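PDB 6HXI: succinyl-CoA ligase (ADP-forming) subunit alpha, which carries a CoA-ligase family region and a citrate synthase-like C-terminal region, binds coenzyme A, and assembles with further copies of itself and with citrate lyase chains. Local coordinates for residues G468-P471 / E472-V475; Q524-E527 / L528-K532; R303-D306 / D307-E310; N187-S190 / R191-G195; G432-L435 / I436-L439. All blocks are in the same frame, centred on the assembly; numbering follows the deposited sequence.

Along the chain the order is contact 4, contact 3, contact 5, contact 1, contact 2. Contacts 3 and 4 have centres about 13 Å apart. They meet where helix 308-322 lies against the end of helix 179-192, with G309 on I188 and N192. The other three belong to the helical citrate synthase-like region. Contacts 1 and 2 have centres about 12 Å apart and pair the start of helix 471-480 with the end of helix 517-530, near bound coenzyme A. Contact 5 is about 46 Å from contact 1, between centres, at an interface between subunits. Contacts 1 and 3 are about 99 Å apart, between centres, on opposite sides of the chain's centre; contacts 3 and 4 go with the mixed six-stranded sheet.

Contact 1: G468-P471 / E472-V475; sequences GLAP and EQFV
A470 is the N-cap of helix 471-480: L469 and A470 are extended, the chain turns helical at P471, and A470 O and P471 O receive the first i to i+4 bonds. F474 N reaches A470 O at 3.1 Å, nearly along the C=O axis. V475 N binds P471 O at 2.9 Å. Q473 N is also near A470 O, but that bond is weak.

An alanine has no polar side chain to cap the helix. Q473 folds back instead. Its CG stands beside its own backbone N (chi1 -69°) and the chain runs extended beyond CG. This brings OE1 to A470 N at 3.2 Å in an almost straight bond, N-H...O 173°. The donor is tilted slightly from the amide carbonyl plane. E472 lies alongside P471 and bends at chi2 (77°). Its OE2 rests 3.6 Å from P471 CB, and its OE1 is 3.5 Å from A470 CB. On another side, L469 CD1 touches F474 CB at 4.4 Å. The F474 ring leads on into the core. It packs edge-to-face on F461 and against Y521 and V525 of helix 517-530. L469 O accepts from Y521 OH.

The Q473 bond is the side-chain-to-N-cap half of a capping box; the reciprocal half is absent because the N-cap is an alanine. The L469-F474 pair, from the residue before the N-cap to the fourth helical residue, is a hydrophobic staple at a helix N-terminus.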
loop_
_atom_site.group_PDB
_atom_site.type_symbol
_atom_site.label_atom_id
_atom_site.label_comp_id
_atom_site.label_asym_id
_atom_site.label_seq_id
_atom_site.Cartn_x
_atom_site.Cartn_y
_atom_site.Cartn_z
ATOM N N GLY B 468 -5.938 -39.863 -0.705
ATOM C CA GLY B 468 -5.977 -41.075 0.095
ATOM C C GLY B 468 -4.778 -41.388 0.966
ATOM O O GLY B 468 -4.804 -42.403 1.676
ATOM N N LEU B 469 -3.709 -40.540 0.943
ATOM C CA LEU B 469 -2.493 -40.733 1.766
ATOM C C LEU B 469 -2.835 -41.008 3.227
ATOM O O LEU B 469 -3.636 -40.282 3.813
ATOM C CB LEU B 469 -1.572 -39.504 1.711
ATOM C CG LEU B 469 -0.878 -39.157 0.405
ATOM C CD1 LEU B 469 -0.042 -37.922 0.572
ATOM C CD2 LEU B 469 0.003 -40.299 -0.084
ATOM N N ALA B 470 -2.266 -42.076 3.814
ATOM C CA ALA B 470 -2.482 -42.331 5.235
ATOM C C ALA B 470 -1.685 -41.227 6.003
ATOM O O ALA B 470 -0.660 -40.783 5.480
ATOM C CB ALA B 470 -1.977 -43.717 5.607
ATOM N N PRO B 471 -2.157 -40.718 7.177
ATOM C CA PRO B 471 -1.394 -39.675 7.897
ATOM C C PRO B 471 0.120 -39.910 7.967
ATOM O O PRO B 471 0.886 -38.971 7.755
ATOM C CB PRO B 471 -2.031 -39.673 9.283
ATOM C CG PRO B 471 -3.417 -40.113 9.041
ATOM C CD PRO B 471 -3.357 -41.115 7.942
ATOM N N GLU B 472 0.542 -41.176 8.172
ATOM C CA GLU B 472 1.951 -41.626 8.240
ATOM C C GLU B 472 2.668 -41.367 6.923
ATOM O O GLU B 472 3.782 -40.863 6.938
ATOM C CB GLU B 472 2.059 -43.126 8.608
ATOM C CG GLU B 472 1.204 -43.590 9.786
ATOM C CD GLU B 472 -0.277 -43.778 9.506
ATOM O OE1 GLU B 472 -0.620 -44.630 8.652
ATOM O OE2 GLU B 472 -1.096 -43.071 10.141
ATOM N N GLN B 473 1.998 -41.658 5.789
ATOM C CA GLN B 473 2.512 -41.443 4.435
ATOM C C GLN B 473 2.694 -39.974 4.135
ATOM O O GLN B 473 3.676 -39.616 3.489
ATOM C CB GLN B 473 1.617 -42.111 3.372
ATOM C CG GLN B 473 1.675 -43.639 3.407
ATOM C CD GLN B 473 0.852 -44.268 2.313
ATOM O OE1 GLN B 473 -0.383 -44.206 2.318
ATOM N NE2 GLN B 473 1.528 -44.906 1.359
ATOM N N PHE B 474 1.758 -39.115 4.607
ATOM C CA PHE B 474 1.825 -37.663 4.427
ATOM C C PHE B 474 3.006 -37.113 5.218
ATOM O O PHE B 474 3.828 -36.381 4.657
ATOM C CB PHE B 474 0.505 -36.989 4.865
ATOM C CG PHE B 474 0.500 -35.468 4.941
ATOM C CD1 PHE B 474 0.951 -34.695 3.867
ATOM C CD2 PHE B 474 -0.040 -34.814 6.046
ATOM C CE1 PHE B 474 0.864 -33.300 3.901
ATOM C CE2 PHE B 474 -0.109 -33.421 6.083
ATOM C CZ PHE B 474 0.330 -32.674 4.998
ATOM N N VAL B 475 3.115 -37.507 6.508
ATOM C CA VAL B 475 4.223 -37.104 7.389
ATOM C C VAL B 475 5.549 -37.528 6.732
ATOM O O VAL B 475 6.424 -36.684 6.553
ATOM C CB VAL B 475 4.021 -37.624 8.845
ATOM C CG1 VAL B 475 5.261 -37.413 9.719
ATOM C CG2 VAL B 475 2.798 -36.973 9.487
#

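Contact 2: Q524-E527 / L528-K532; sequences QVEE and LTTAK. With COA (coenzyme A), chain G.
With chi1 near +60° T530 places OG1 in the crowded position between its backbone N and carbonyl carbon, which turns it back onto E526 O. E526 sends CG anti to its own N (chi1 -168°), where it meets T530 CG2 at 4.1 Å. The two side chains cross obliquely. E526 O is held twice by T530. OG1 and the backbone N both donate to it, each at 2.8 Å, from opposite faces of the carbonyl plane. T529 N binds V525 O at 3.0 Å in the helical pattern. A531 N reaches E527 O only weakly, and K532 N closes the turn on T529 O.

Two side chains bond to the chain that follows: E526 OE2 accepts from L538 N, and T529 OG1 pairs with L536 O. T529 CG2 lies 4.2 Å from C2A of the adenine. K532, just past the helix, is extended, and its NZ binds O8A of the coenzyme A 3'-phosphate at 2.9 Å. R91 of the second subunit packs on K532 and also binds the ligand. The C-terminal end of helix 517-530 thus forms part of a coenzyme A site shared between two subunits.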
loop_
_atom_site.group_PDB
_atom_site.type_symbol
_atom_site.label_atom_id
_atom_site.label_comp_id
_atom_site.label_asym_id
_atom_site.label_seq_id
_atom_site.Cartn_x
_atom_site.Cartn_y
_atom_site.Cartn_z
ATOM N N GLN B 524 -4.797 -36.929 13.497
ATOM C CA GLN B 524 -4.038 -38.175 13.308
ATOM C C GLN B 524 -2.607 -37.813 12.916
ATOM O O GLN B 524 -1.683 -38.450 13.407
ATOM C CB GLN B 524 -4.661 -39.082 12.221
ATOM C CG GLN B 524 -5.888 -39.866 12.665
ATOM C CD GLN B 524 -6.445 -40.713 11.530
ATOM O OE1 GLN B 524 -7.132 -40.227 10.613
ATOM N NE2 GLN B 524 -6.164 -42.009 11.555
ATOM N N VAL B 525 -2.425 -36.805 12.006
ATOM C CA VAL B 525 -1.110 -36.280 11.573
ATOM C C VAL B 525 -0.356 -35.696 12.800
ATOM O O VAL B 525 0.853 -35.957 12.964
ATOM C CB VAL B 525 -1.215 -35.229 10.436
ATOM C CG1 VAL B 525 0.129 -34.547 10.193
ATOM C CG2 VAL B 525 -1.763 -35.841 9.150
ATOM N N GLU B 526 -1.089 -34.911 13.649
ATOM C CA GLU B 526 -0.568 -34.294 14.873
ATOM C C GLU B 526 -0.050 -35.326 15.898
ATOM O O GLU B 526 0.959 -35.069 16.559
ATOM C CB GLU B 526 -1.624 -33.376 15.486
ATOM C CG GLU B 526 -1.122 -32.462 16.597
ATOM C CD GLU B 526 -2.217 -31.991 17.534
ATOM O OE1 GLU B 526 -3.175 -32.763 17.774
ATOM O OE2 GLU B 526 -2.125 -30.839 18.014
ATOM N N GLU B 527 -0.715 -36.492 16.018
ATOM C CA GLU B 527 -0.285 -37.555 16.932
ATOM C C GLU B 527 1.071 -38.058 16.516
ATOM O O GLU B 527 1.928 -38.268 17.373
ATOM C CB GLU B 527 -1.289 -38.708 16.991
ATOM C CG GLU B 527 -2.500 -38.389 17.840
ATOM C CD GLU B 527 -3.442 -39.561 18.012
ATOM O OE1 GLU B 527 -4.392 -39.697 17.208
ATOM O OE2 GLU B 527 -3.231 -40.339 18.971
ATOM N N LEU B 528 1.296 -38.160 15.193
ATOM C CA LEU B 528 2.584 -38.559 14.620
ATOM C C LEU B 528 3.694 -37.504 14.815
ATOM O O LEU B 528 4.816 -37.875 15.153
ATOM C CB LEU B 528 2.415 -38.907 13.136
ATOM C CG LEU B 528 1.560 -40.144 12.880
ATOM C CD1 LEU B 528 1.115 -40.175 11.485
ATOM C CD2 LEU B 528 2.339 -41.428 13.197
ATOM N N THR B 529 3.395 -36.198 14.579
ATOM C CA THR B 529 4.387 -35.142 14.717
ATOM C C THR B 529 4.744 -34.935 16.191
ATOM O O THR B 529 5.936 -34.816 16.495
ATOM C CB THR B 529 4.000 -33.854 13.968
ATOM O OG1 THR B 529 2.793 -33.308 14.493
ATOM C CG2 THR B 529 3.881 -34.056 12.472
ATOM N N THR B 530 3.747 -34.965 17.114
ATOM C CA THR B 530 4.016 -34.799 18.554
ATOM C C THR B 530 4.792 -36.011 19.135
ATOM O O THR B 530 5.467 -35.860 20.150
ATOM C CB THR B 530 2.753 -34.434 19.361
ATOM O OG1 THR B 530 1.766 -35.447 19.226
ATOM C CG2 THR B 530 2.171 -33.077 18.963
ATOM N N ALA B 531 4.751 -37.182 18.458
ATOM C CA ALA B 531 5.524 -38.387 18.830
ATOM C C ALA B 531 7.042 -38.173 18.553
ATOM O O ALA B 531 7.871 -38.949 19.032
ATOM C CB ALA B 531 5.017 -39.594 18.061
ATOM N N LYS B 532 7.398 -37.113 17.785
ATOM C CA LYS B 532 8.784 -36.758 17.480
ATOM C C LYS B 532 9.274 -35.690 18.457
ATOM O O LYS B 532 10.335 -35.840 19.070
ATOM C CB LYS B 532 8.932 -36.267 16.025
ATOM C CG LYS B 532 8.454 -37.255 14.958
ATOM C CD LYS B 532 8.908 -36.809 13.563
ATOM C CE LYS B 532 8.525 -37.786 12.492
ATOM N NZ LYS B 532 9.143 -37.428 11.185
HETATM N N1A COA G . 6.322 -30.487 10.448
HETATM C C2A COA G . 6.683 -31.774 10.422
HETATM N N3A COA G . 7.732 -32.364 11.012
HETATM C C4A COA G . 8.499 -31.463 11.646
HETATM C C5A COA G . 8.260 -30.103 11.753
HETATM C C6A COA G . 7.088 -29.613 11.144
HETATM N N6A COA G . 6.679 -28.349 11.246
HETATM N N7A COA G . 9.313 -29.470 12.394
HETATM C C8A COA G . 10.145 -30.443 12.666
HETATM N N9A COA G . 9.721 -31.677 12.239
HETATM C C1B COA G . 10.427 -32.952 12.351
HETATM C C2B COA G . 11.823 -32.989 11.741
HETATM O O2B COA G . 11.764 -33.203 10.329
HETATM C C3B COA G . 12.419 -34.186 12.487
HETATM O O3B COA G . 11.983 -35.444 11.928
HETATM P P3B COA G . 12.819 -36.798 12.035
HETATM O O7A COA G . 13.121 -37.010 13.480
HETATM O O8A COA G . 11.955 -37.852 11.441
HETATM O O9A COA G . 14.060 -36.596 11.147
HETATM C C4B COA G . 11.741 -34.143 13.862
HETATM O O4B COA G . 10.601 -33.270 13.718
HETATM C C5B COA G . 12.613 -33.677 15.000
HETATM O O5B COA G . 13.342 -32.519 14.548
HETATM P P1A COA G . 14.923 -32.312 14.906
HETATM O O1A COA G . 15.413 -30.925 14.703
HETATM O O2A COA G . 15.801 -33.364 14.247
HETATM O O3A COA G . 14.768 -32.650 16.458
HETATM P P2A COA G . 15.578 -32.562 17.825
HETATM O O4A COA G . 15.325 -31.259 18.471
HETATM O O5A COA G . 15.044 -33.694 18.672
HETATM O O6A COA G . 17.148 -32.760 17.473
HETATM C CBP COA G . 18.919 -34.132 18.440
HETATM C CCP COA G . 17.769 -34.058 17.429
HETATM C CDP COA G . 19.565 -35.520 18.327
HETATM C CEP COA G . 19.983 -33.052 18.159
HETATM C CAP COA G . 18.340 -33.920 19.866
HETATM O OAP COA G . 17.176 -34.701 20.069
HETATM C C9P COA G . 19.298 -34.131 21.031
HETATM O O9P COA G . 20.084 -33.236 21.351
HETATM N N8P COA G . 19.222 -35.309 21.671
HETATM C C7P COA G . 20.137 -35.690 22.738
HETATM C C6P COA G . 20.992 -36.864 22.345
HETATM C C5P COA G . 21.873 -37.336 23.477
HETATM O O5P COA G . 21.523 -37.199 24.648
HETATM N N4P COA G . 23.041 -37.876 23.131
HETATM C C3P COA G . 24.047 -38.281 24.103
HETATM C C2P COA G . 24.889 -37.120 24.593
HETATM S S1P COA G . 26.190 -37.864 25.616
#

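Contact 3: R303-D306 / D307-E310; sequences RSFD and DYGE
D307 folds its carboxylate back onto the backbone of R303 and S304, and this is the tight part of the contact. OD2 accepts from R303 N at 2.8 Å with an N-H...O angle of 166°. OD1 accepts from S304 N at 3.0 Å. Both donors come on the syn side, about 30° out of the carboxylate plane. The first torsion of D307 (chi1 50°) puts CG between its own N and carbonyl carbon, pointing the acid at the preceding loop. S304 OG adds a weak bond to OD1. R303 NE lies 4.2 Å from OD1, but no N-H points at it. The positive charge would probably still favour the ionised acid.

D307 is the N-cap of helix 308-322, yet its side chain makes no capping bond to that helix. It ties down the loop instead. Just before it, S304 OG accepts from D306 N at 3.3 Å, which makes an ST turn. The helix start packs on the mixed six-stranded sheet of an alpha/beta region. F305 and Y308 both reach L231 and W258 on strands 227-233 and 255-260. Their rings are nearly parallel but slid apart, with centroids 6.0 Å from each other, so they barely overlap. F305 CD1 touches Y308 CB instead.

The looser side is hydrated. One water donates to F305 O and accepts weakly from G309 N. Another links D306 O at 2.9 Å to E310 N at 2.8 Å. D306 OD2 makes a weak bond with H408 of a citrate lyase chain, and the R303 side chain is exposed and packs on D292 of that chain.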
loop_
_atom_site.group_PDB
_atom_site.type_symbol
_atom_site.label_atom_id
_atom_site.label_comp_id
_atom_site.label_asym_id
_atom_site.label_seq_id
_atom_site.Cartn_x
_atom_site.Cartn_y
_atom_site.Cartn_z
ATOM N N ARG B 303 -58.705 38.260 -29.790
ATOM C CA ARG B 303 -59.968 37.873 -29.130
ATOM C C ARG B 303 -59.662 37.011 -27.882
ATOM O O ARG B 303 -60.346 37.121 -26.864
ATOM C CB ARG B 303 -60.863 37.106 -30.136
ATOM C CG ARG B 303 -62.374 37.047 -29.827
ATOM C CD ARG B 303 -62.816 35.824 -29.020
ATOM N NE ARG B 303 -62.105 34.595 -29.394
ATOM C CZ ARG B 303 -62.019 33.506 -28.633
ATOM N NH1 ARG B 303 -62.610 33.472 -27.443
ATOM N NH2 ARG B 303 -61.336 32.450 -29.049
ATOM N N SER B 304 -58.629 36.164 -27.976
ATOM C CA SER B 304 -58.122 35.277 -26.904
ATOM C C SER B 304 -56.657 34.931 -27.192
ATOM O O SER B 304 -56.125 35.359 -28.223
ATOM C CB SER B 304 -58.961 34.001 -26.799
ATOM O OG SER B 304 -58.637 33.030 -27.780
ATOM N N PHE B 305 -56.004 34.146 -26.301
ATOM C CA PHE B 305 -54.621 33.725 -26.550
ATOM C C PHE B 305 -54.469 32.878 -27.854
ATOM O O PHE B 305 -53.430 32.950 -28.518
ATOM C CB PHE B 305 -53.993 33.023 -25.337
ATOM C CG PHE B 305 -52.540 32.684 -25.572
ATOM C CD1 PHE B 305 -51.560 33.668 -25.497
ATOM C CD2 PHE B 305 -52.163 31.401 -25.948
ATOM C CE1 PHE B 305 -50.224 33.366 -25.767
ATOM C CE2 PHE B 305 -50.828 31.101 -26.233
ATOM C CZ PHE B 305 -49.868 32.085 -26.144
ATOM N N ASP B 306 -55.523 32.127 -28.228
ATOM C CA ASP B 306 -55.575 31.301 -29.437
ATOM C C ASP B 306 -55.256 32.081 -30.719
ATOM O O ASP B 306 -54.534 31.559 -31.587
ATOM C CB ASP B 306 -56.939 30.615 -29.553
ATOM C CG ASP B 306 -57.084 29.462 -28.584
ATOM O OD1 ASP B 306 -57.213 29.721 -27.370
ATOM O OD2 ASP B 306 -57.025 28.301 -29.033
ATOM N N ASP B 307 -55.764 33.334 -30.830
ATOM C CA ASP B 307 -55.459 34.142 -32.004
ATOM C C ASP B 307 -54.306 35.177 -31.763
ATOM O O ASP B 307 -54.298 36.206 -32.426
ATOM C CB ASP B 307 -56.724 34.786 -32.621
ATOM C CG ASP B 307 -57.651 35.524 -31.680
ATOM O OD1 ASP B 307 -58.092 34.914 -30.678
ATOM O OD2 ASP B 307 -58.034 36.669 -32.008
ATOM N N TYR B 308 -53.292 34.869 -30.884
ATOM C CA TYR B 308 -52.118 35.751 -30.674
ATOM C C TYR B 308 -51.251 35.772 -31.950
ATOM O O TYR B 308 -50.986 36.847 -32.490
ATOM C CB TYR B 308 -51.265 35.336 -29.437
ATOM C CG TYR B 308 -50.275 36.395 -28.989
ATOM C CD1 TYR B 308 -49.001 36.474 -29.550
ATOM C CD2 TYR B 308 -50.620 37.339 -28.025
ATOM C CE1 TYR B 308 -48.094 37.457 -29.156
ATOM C CE2 TYR B 308 -49.718 38.323 -27.615
ATOM C CZ TYR B 308 -48.456 38.374 -28.182
ATOM O OH TYR B 308 -47.575 39.343 -27.777
ATOM N N GLY B 309 -50.831 34.591 -32.413
ATOM C CA GLY B 309 -50.011 34.426 -33.611
ATOM C C GLY B 309 -50.648 35.033 -34.839
ATOM O O GLY B 309 -49.960 35.646 -35.659
ATOM N N GLU B 310 -51.972 34.906 -34.957
ATOM C CA GLU B 310 -52.675 35.492 -36.095
ATOM C C GLU B 310 -52.532 37.027 -36.101
ATOM O O GLU B 310 -52.219 37.600 -37.145
ATOM C CB GLU B 310 -54.127 35.004 -36.183
ATOM C CG GLU B 310 -54.916 35.554 -37.375
ATOM C CD GLU B 310 -54.227 35.628 -38.734
ATOM O OE1 GLU B 310 -54.425 36.652 -39.431
ATOM O OE2 GLU B 310 -53.498 34.676 -39.107
HETATM O O HOH W 1 -51.506 31.934 -30.547
HETATM O O HOH W 2 -52.993 32.562 -33.795
#

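Contact 4: N187-S190 / R191-G195; sequences NIIS and RNSDG
This is a local contact at the C-terminal end of helix 179-192, where N187, I188 and I189 meet R191, N192 and S193 as the helix unwinds. The regular i to i+4 backbone bonding fades here. R191 N has only weak bonds, to N187 O and I188 O. Side chains take over. N192 ND2 donates to I188 O at 3.0 Å, from above the carbonyl plane. S193 OG donates to I189 O at 2.7 Å. N192 N reaches the same oxygen at 3.2 Å, from the opposite face of its plane, so I189 O is gripped twice.

The helix is the connection of a beta-alpha-beta crossover from strand 172-176 to strand 196-201. S193 OG also accepts from G195 N at 3.1 Å. This ST turn leads the chain into the second strand. At the backbone angles of G195 (phi 90°) a side chain would press on the carbonyl O of D194; without one, its CA passes 4.0 Å from S190 CA. The OG of S190 turns back onto the helix to donate to N187 O at 2.9 Å.

On the outer side R191 is extended from CG to NE. The N187 amide lies over one face of the R191 guanidinium, crossing it at a slant with the planes 63° apart. OD1 of N187 stands 3.9 Å above the guanidinium plane, over its centre. I189 faces inward onto V172 and F174, while R191 packs on P405 of a citrate lyase chain.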
loop_
_atom_site.group_PDB
_atom_site.type_symbol
_atom_site.label_atom_id
_atom_site.label_comp_id
_atom_site.label_asym_id
_atom_site.label_seq_id
_atom_site.Cartn_x
_atom_site.Cartn_y
_atom_site.Cartn_z
ATOM N N ASN B 187 -41.933 30.332 -30.431
ATOM C CA ASN B 187 -42.490 29.394 -31.403
ATOM C C ASN B 187 -43.622 30.046 -32.206
ATOM O O ASN B 187 -43.626 29.938 -33.435
ATOM C CB ASN B 187 -42.970 28.119 -30.711
ATOM C CG ASN B 187 -43.701 27.145 -31.607
ATOM O OD1 ASN B 187 -44.921 26.986 -31.511
ATOM N ND2 ASN B 187 -42.975 26.468 -32.486
ATOM N N ILE B 188 -44.584 30.704 -31.515
ATOM C CA ILE B 188 -45.728 31.383 -32.125
ATOM C C ILE B 188 -45.224 32.403 -33.159
ATOM O O ILE B 188 -45.579 32.307 -34.334
ATOM C CB ILE B 188 -46.637 32.057 -31.035
ATOM C CG1 ILE B 188 -47.289 31.035 -30.037
ATOM C CG2 ILE B 188 -47.696 32.979 -31.652
ATOM C CD1 ILE B 188 -48.372 30.107 -30.556
ATOM N N ILE B 189 -44.362 33.343 -32.716
ATOM C CA ILE B 189 -43.787 34.459 -33.490
ATOM C C ILE B 189 -42.960 33.983 -34.716
ATOM O O ILE B 189 -43.119 34.557 -35.799
ATOM C CB ILE B 189 -43.002 35.412 -32.537
ATOM C CG1 ILE B 189 -43.997 36.194 -31.638
ATOM C CG2 ILE B 189 -42.069 36.358 -33.293
ATOM C CD1 ILE B 189 -43.470 36.641 -30.292
ATOM N N SER B 190 -42.120 32.947 -34.561
ATOM C CA SER B 190 -41.318 32.403 -35.664
ATOM C C SER B 190 -42.199 31.841 -36.794
ATOM O O SER B 190 -41.783 31.836 -37.962
ATOM C CB SER B 190 -40.387 31.306 -35.169
ATOM O OG SER B 190 -41.108 30.131 -34.845
ATOM N N ARG B 191 -43.394 31.352 -36.437
ATOM C CA ARG B 191 -44.346 30.768 -37.387
ATOM C C ARG B 191 -45.231 31.823 -38.070
ATOM O O ARG B 191 -45.840 31.543 -39.102
ATOM C CB ARG B 191 -45.237 29.738 -36.671
ATOM C CG ARG B 191 -44.553 28.436 -36.310
ATOM C CD ARG B 191 -45.552 27.499 -35.687
ATOM N NE ARG B 191 -44.963 26.191 -35.409
ATOM C CZ ARG B 191 -45.637 25.143 -34.943
ATOM N NH1 ARG B 191 -45.014 23.993 -34.717
ATOM N NH2 ARG B 191 -46.941 25.238 -34.698
ATOM N N ASN B 192 -45.322 33.020 -37.485
ATOM C CA ASN B 192 -46.199 34.075 -37.968
ATOM C C ASN B 192 -45.486 35.388 -38.351
ATOM O O ASN B 192 -46.149 36.383 -38.647
ATOM C CB ASN B 192 -47.299 34.316 -36.923
ATOM C CG ASN B 192 -48.288 33.167 -36.806
ATOM O OD1 ASN B 192 -49.193 33.001 -37.631
ATOM N ND2 ASN B 192 -48.161 32.369 -35.763
ATOM N N SER B 193 -44.150 35.382 -38.393
ATOM C CA SER B 193 -43.323 36.533 -38.782
ATOM C C SER B 193 -41.912 36.055 -39.133
ATOM O O SER B 193 -41.710 34.847 -39.308
ATOM C CB SER B 193 -43.275 37.570 -37.658
ATOM O OG SER B 193 -42.523 37.121 -36.547
ATOM N N ASP B 194 -40.926 36.987 -39.196
ATOM C CA ASP B 194 -39.524 36.611 -39.413
ATOM C C ASP B 194 -38.844 36.244 -38.083
ATOM O O ASP B 194 -37.636 36.037 -38.031
ATOM C CB ASP B 194 -38.731 37.655 -40.213
ATOM C CG ASP B 194 -38.739 39.088 -39.706
ATOM O OD1 ASP B 194 -39.333 39.342 -38.628
ATOM O OD2 ASP B 194 -38.165 39.964 -40.398
ATOM N N GLY B 195 -39.650 36.161 -37.026
ATOM C CA GLY B 195 -39.198 35.785 -35.697
ATOM C C GLY B 195 -38.766 36.946 -34.832
ATOM O O GLY B 195 -38.766 38.101 -35.272
#

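Contact 5: G432-L435 / I436-L439; sequences GKDL and ISSL
D434 caps helix 435-443 through S437, the third residue of the helix. OD2 of D434 accepts from S437 N at 3.1 Å, and the donor sits above the carboxylate plane. OD1 accepts from S437 OG at 2.8 Å, close to the plane and on the syn side. This is an N-cap with its carboxylate held at both oxygens. The CG of D434 lies between its own N and carbonyl carbon (chi1 59°), which swings the acid over the first turn. The helix end would probably favour its negative charge.

D434 O is held twice as well. S438 N donates to it at 3.1 Å, and S438 OG at 2.9 Å from above the carbonyl plane. L439 N then binds L435 O at 2.8 Å, and the helix continues.

Further out, L435 packs on I585 of helix 571-594 and on G570 of the second subunit. I436 meets L443 of that subunit. G432, at positive phi, is the C-prime residue of the Schellman motif that ends helix 420-430. K433 follows it and bends at chi2, chi3 and chi4, curling past the S437 side chain. NZ of K433 donates to L444 O and I446 O of the third subunit. One water accepts from K433 NZ at 2.7 Å and donates to S437 OG at 2.8 Å.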
loop_
_atom_site.group_PDB
_atom_site.type_symbol
_atom_site.label_atom_id
_atom_site.label_comp_id
_atom_site.label_asym_id
_atom_site.label_seq_id
_atom_site.Cartn_x
_atom_site.Cartn_y
_atom_site.Cartn_z
ATOM N N GLY B 432 5.214 9.283 11.676
ATOM C CA GLY B 432 4.148 10.275 11.609
ATOM C C GLY B 432 3.202 10.076 10.476
ATOM O O GLY B 432 2.561 11.025 10.051
ATOM N N LYS B 433 3.085 8.855 9.975
ATOM C CA LYS B 433 2.146 8.606 8.869
ATOM C C LYS B 433 0.692 8.493 9.361
ATOM O O LYS B 433 0.469 8.111 10.497
ATOM C CB LYS B 433 2.560 7.373 8.054
ATOM C CG LYS B 433 3.897 7.576 7.277
ATOM C CD LYS B 433 3.981 8.806 6.458
ATOM C CE LYS B 433 2.942 8.987 5.359
ATOM N NZ LYS B 433 3.037 7.963 4.333
ATOM N N ASP B 434 -0.293 8.815 8.489
ATOM C CA ASP B 434 -1.708 8.702 8.820
ATOM C C ASP B 434 -2.058 7.215 9.041
ATOM O O ASP B 434 -1.275 6.352 8.674
ATOM C CB ASP B 434 -2.559 9.303 7.656
ATOM C CG ASP B 434 -2.293 8.603 6.339
ATOM O OD1 ASP B 434 -1.208 8.844 5.734
ATOM O OD2 ASP B 434 -3.065 7.725 5.992
ATOM N N LEU B 435 -3.230 6.931 9.649
ATOM C CA LEU B 435 -3.682 5.594 9.924
ATOM C C LEU B 435 -3.685 4.672 8.683
ATOM O O LEU B 435 -3.205 3.554 8.760
ATOM C CB LEU B 435 -5.115 5.637 10.582
ATOM C CG LEU B 435 -5.652 4.326 11.198
ATOM C CD1 LEU B 435 -6.760 4.607 12.216
ATOM C CD2 LEU B 435 -6.277 3.394 10.120
ATOM N N ILE B 436 -4.272 5.109 7.594
ATOM C CA ILE B 436 -4.431 4.305 6.348
ATOM C C ILE B 436 -3.122 3.905 5.735
ATOM O O ILE B 436 -3.010 2.749 5.332
ATOM C CB ILE B 436 -5.356 4.997 5.298
ATOM C CG1 ILE B 436 -6.797 5.080 5.800
ATOM C CG2 ILE B 436 -5.263 4.378 3.852
ATOM C CD1 ILE B 436 -7.495 3.795 6.080
ATOM N N SER B 437 -2.147 4.837 5.621
ATOM C CA SER B 437 -0.820 4.527 5.064
ATOM C C SER B 437 -0.118 3.538 5.955
ATOM O O SER B 437 0.529 2.610 5.465
ATOM C CB SER B 437 0.049 5.785 4.991
ATOM O OG SER B 437 -0.572 6.707 4.119
ATOM N N SER B 438 -0.134 3.819 7.263
ATOM C CA SER B 438 0.485 2.949 8.271
ATOM C C SER B 438 -0.142 1.548 8.238
ATOM O O SER B 438 0.580 0.573 8.321
ATOM C CB SER B 438 0.335 3.556 9.671
ATOM O OG SER B 438 0.996 4.804 9.708
ATOM N N LEU B 439 -1.462 1.454 8.099
ATOM C CA LEU B 439 -2.149 0.160 8.006
ATOM C C LEU B 439 -1.689 -0.642 6.811
ATOM O O LEU B 439 -1.295 -1.803 6.979
ATOM C CB LEU B 439 -3.679 0.353 7.960
ATOM C CG LEU B 439 -4.518 -0.908 7.670
ATOM C CD1 LEU B 439 -4.409 -1.945 8.829
ATOM C CD2 LEU B 439 -5.961 -0.522 7.438
HETATM O O HOH W 3 1.016 8.468 2.631
#